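Local coordinates for putative amidohydrolase/peptidase (Burkholderia cenocepacia, PDB 4WJB), which probably hydrolyses carbon-nitrogen bonds other than peptide bonds, as a zinc-dependent enzyme of the peptidase M20 family, at residues 72-77 with 160-165. Sequence-based numbering, arbitrary orientation.
Sequences DRMGNV and YTLEYG
Leu162, in the first turn of helix 162-167, spreads its two methyls over Met74 and Arg73, the middle residues of a type I beta turn (Asp72 to Gly75) in the hairpin joining antiparallel strands 68-71 and 77-81; 215 Å² is buried in all. Chi1 of 178° carries the Leu162 branch away from its own backbone N, and CD1 turns mainly to Met74, CD2 to Arg73. CD1 lies 3.6 Å from Met74 CG, the two side chains running past one another in opposite directions. CD2 sits 3.4 Å above one face of the Arg73 guanidinium, offset toward its rim, with NH1 its nearest atom at 3.5 Å; this is van der Waals cover by a methyl, not a polar bond. Met74, bent at chi2 (-62°) and chi3, carries its thioether to the backbone of Gly165, which has no side chain in the way, and SD is 3.8 Å from Gly165 C; its other neighbours include Ser152 and Val155 of helix 151-157. Thr161 OG1 caps the helix by accepting from Tyr164 N at 2.9 Å. Asp72 forms an Asx turn: its OD1 receives Met74 N and Asn76 N from opposite faces of the carboxylate plane, while OD2 accepts Asn76 ND2 on its syn lone pair at 2.8 Å.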
ATOM      1  N   ASP A  72     -21.983  32.986  24.680  1.00 15.07           N
ATOM      2  CA  ASP A  72     -20.636  33.332  25.137  1.00 15.37           C
ATOM      3  C   ASP A  72     -19.741  33.751  23.964  1.00 16.42           C
ATOM      4  O   ASP A  72     -20.187  33.787  22.815  1.00 16.26           O
ATOM      5  CB  ASP A  72     -20.001  32.179  25.949  1.00 15.60           C
ATOM      6  CG  ASP A  72     -19.668  30.939  25.110  1.00 17.02           C
ATOM      7  OD1 ASP A  72     -19.530  31.024  23.870  1.00 18.90           O
ATOM      8  OD2 ASP A  72     -19.513  29.856  25.727  1.00 15.78           O
ATOM      9  N   ARG A  73     -18.481  34.053  24.259  1.00 15.03           N
ATOM     10  CA  ARG A  73     -17.594  34.661  23.277  1.00 16.74           C
ATOM     11  C   ARG A  73     -17.199  33.692  22.158  1.00 15.94           C
ATOM     12  O   ARG A  73     -16.701  34.116  21.114  1.00 18.25           O
ATOM     13  CB  ARG A  73     -16.348  35.216  23.977  1.00 18.56           C
ATOM     14  CG  ARG A  73     -16.668  36.307  24.999  1.00 21.81           C
ATOM     15  CD  ARG A  73     -15.425  36.788  25.725  1.00 23.57           C
ATOM     16  NE  ARG A  73     -14.582  37.634  24.888  1.00 26.93           N
ATOM     17  CZ  ARG A  73     -13.393  38.097  25.258  1.00 29.52           C
ATOM     18  NH1 ARG A  73     -12.896  37.786  26.449  1.00 28.26           N
ATOM     19  NH2 ARG A  73     -12.696  38.869  24.434  1.00 32.68           N
ATOM     20  N   MET A  74     -17.438  32.400  22.366  1.00 14.69           N
ATOM     21  CA  MET A  74     -17.197  31.410  21.322  1.00 15.81           C
ATOM     22  C   MET A  74     -18.487  31.078  20.579  1.00 16.94           C
ATOM     23  O   MET A  74     -18.520  30.169  19.746  1.00 15.76           O
ATOM     24  CB  MET A  74     -16.577  30.138  21.910  1.00 15.11           C
ATOM     25  CG  MET A  74     -15.064  30.231  22.072  1.00 14.49           C
ATOM     26  SD  MET A  74     -14.202  30.464  20.492  1.00 20.08           S
ATOM     27  CE  MET A  74     -14.354  28.823  19.780  1.00 24.07           C
ATOM     28  N   GLY A  75     -19.545  31.823  20.883  1.00 16.13           N
ATOM     29  CA  GLY A  75     -20.827  31.644  20.223  1.00 15.92           C
ATOM     30  C   GLY A  75     -21.626  30.453  20.720  1.00 16.55           C
ATOM     31  O   GLY A  75     -22.624  30.072  20.111  1.00 15.93           O
ATOM     32  N   ASN A  76     -21.186  29.851  21.821  1.00 14.18           N
ATOM     33  CA  ASN A  76     -21.965  28.796  22.449  1.00 16.35           C
ATOM     34  C   ASN A  76     -23.290  29.366  22.935  1.00 17.51           C
ATOM     35  O   ASN A  76     -23.327  30.438  23.538  1.00 13.54           O
ATOM     36  CB  ASN A  76     -21.205  28.167  23.614  1.00 17.78           C
ATOM     37  CG  ASN A  76     -19.899  27.534  23.186  1.00 19.72           C
ATOM     38  OD1 ASN A  76     -19.814  26.900  22.129  1.00 17.47           O
ATOM     39  ND2 ASN A  76     -18.867  27.707  24.006  1.00 19.29           N
ATOM     40  N   VAL A  77     -24.376  28.656  22.654  1.00 17.19           N
ATOM     41  CA  VAL A  77     -25.702  29.140  23.004  1.00 15.70           C
ATOM     42  C   VAL A  77     -26.239  28.339  24.175  1.00 15.42           C
ATOM     43  O   VAL A  77     -26.281  27.110  24.115  1.00 14.40           O
ATOM     44  CB  VAL A  77     -26.671  29.039  21.807  1.00 17.41           C
ATOM     45  CG1 VAL A  77     -28.029  29.624  22.162  1.00 17.10           C
ATOM     46  CG2 VAL A  77     -26.080  29.752  20.594  1.00 15.50           C
ATOM     47  N   TYR A 160      -8.420  24.424  24.905  1.00 18.73           N
ATOM     48  CA  TYR A 160      -7.858  25.471  24.063  1.00 19.51           C
ATOM     49  C   TYR A 160      -8.081  26.841  24.683  1.00 20.78           C
ATOM     50  O   TYR A 160      -9.045  27.042  25.426  1.00 16.74           O
ATOM     51  CB  TYR A 160      -8.481  25.443  22.663  1.00 19.10           C
ATOM     52  CG  TYR A 160      -8.361  24.123  21.934  1.00 18.81           C
ATOM     53  CD1 TYR A 160      -7.119  23.642  21.528  1.00 20.46           C
ATOM     54  CD2 TYR A 160      -9.488  23.377  21.617  1.00 17.90           C
ATOM     55  CE1 TYR A 160      -7.003  22.440  20.847  1.00 21.61           C
ATOM     56  CE2 TYR A 160      -9.383  22.172  20.934  1.00 18.32           C
ATOM     57  CZ  TYR A 160      -8.136  21.709  20.555  1.00 20.67           C
ATOM     58  OH  TYR A 160      -8.022  20.515  19.876  1.00 21.00           O
ATOM     59  N   THR A 161      -7.203  27.787  24.369  1.00 22.80           N
ATOM     60  CA  THR A 161      -7.415  29.166  24.792  1.00 20.87           C
ATOM     61  C   THR A 161      -8.508  29.802  23.947  1.00 20.74           C
ATOM     62  O   THR A 161      -8.793  29.342  22.839  1.00 20.51           O
ATOM     63  CB  THR A 161      -6.140  30.021  24.671  1.00 21.14           C
ATOM     64  OG1 THR A 161      -5.811  30.194  23.289  1.00 20.34           O
ATOM     65  CG2 THR A 161      -4.974  29.366  25.401  1.00 22.11           C
ATOM     66  N   LEU A 162      -9.115  30.865  24.467  1.00 19.08           N
ATOM     67  CA  LEU A 162     -10.100  31.623  23.711  1.00 18.78           C
ATOM     68  C   LEU A 162      -9.460  32.245  22.470  1.00 20.75           C
ATOM     69  O   LEU A 162     -10.073  32.279  21.406  1.00 21.62           O
ATOM     70  CB  LEU A 162     -10.740  32.708  24.586  1.00 18.19           C
ATOM     71  CG  LEU A 162     -11.763  33.630  23.913  1.00 17.28           C
ATOM     72  CD1 LEU A 162     -12.949  32.836  23.386  1.00 15.62           C
ATOM     73  CD2 LEU A 162     -12.230  34.729  24.871  1.00 19.10           C
ATOM     74  N   GLU A 163      -8.228  32.731  22.609  1.00 22.10           N
ATOM     75  CA  GLU A 163      -7.499  33.315  21.482  1.00 24.16           C
ATOM     76  C   GLU A 163      -7.332  32.288  20.364  1.00 21.80           C
ATOM     77  O   GLU A 163      -7.494  32.602  19.184  1.00 22.14           O
ATOM     78  CB  GLU A 163      -6.128  33.837  21.926  1.00 29.88           C
ATOM     79  CG  GLU A 163      -5.340  34.544  20.826  1.00 37.01           C
ATOM     80  CD  GLU A 163      -4.044  35.168  21.328  1.00 44.39           C
ATOM     81  OE1 GLU A 163      -3.212  34.434  21.907  1.00 46.88           O
ATOM     82  OE2 GLU A 163      -3.858  36.395  21.144  1.00 45.77           O
ATOM     83  N   TYR A 164      -7.015  31.058  20.747  1.00 18.19           N
ATOM     84  CA  TYR A 164      -6.865  29.976  19.777  1.00 19.23           C
ATOM     85  C   TYR A 164      -8.192  29.673  19.083  1.00 19.35           C
ATOM     86  O   TYR A 164      -8.251  29.560  17.856  1.00 19.44           O
ATOM     87  CB  TYR A 164      -6.320  28.719  20.457  1.00 20.71           C
ATOM     88  CG  TYR A 164      -6.113  27.551  19.519  1.00 20.70           C
ATOM     89  CD1 TYR A 164      -4.954  27.441  18.761  1.00 24.01           C
ATOM     90  CD2 TYR A 164      -7.079  26.561  19.388  1.00 22.38           C
ATOM     91  CE1 TYR A 164      -4.759  26.368  17.901  1.00 25.34           C
ATOM     92  CE2 TYR A 164      -6.895  25.491  18.531  1.00 23.11           C
ATOM     93  CZ  TYR A 164      -5.737  25.401  17.793  1.00 23.73           C
ATOM     94  OH  TYR A 164      -5.564  24.338  16.942  1.00 27.38           O
ATOM     95  N   GLY A 165      -9.255  29.552  19.871  1.00 17.39           N
ATOM     96  CA  GLY A 165     -10.565  29.226  19.334  1.00 18.69           C
ATOM     97  C   GLY A 165     -11.076  30.265  18.355  1.00 19.94           C
ATOM     98  O   GLY A 165     -11.640  29.930  17.311  1.00 18.57           O
TER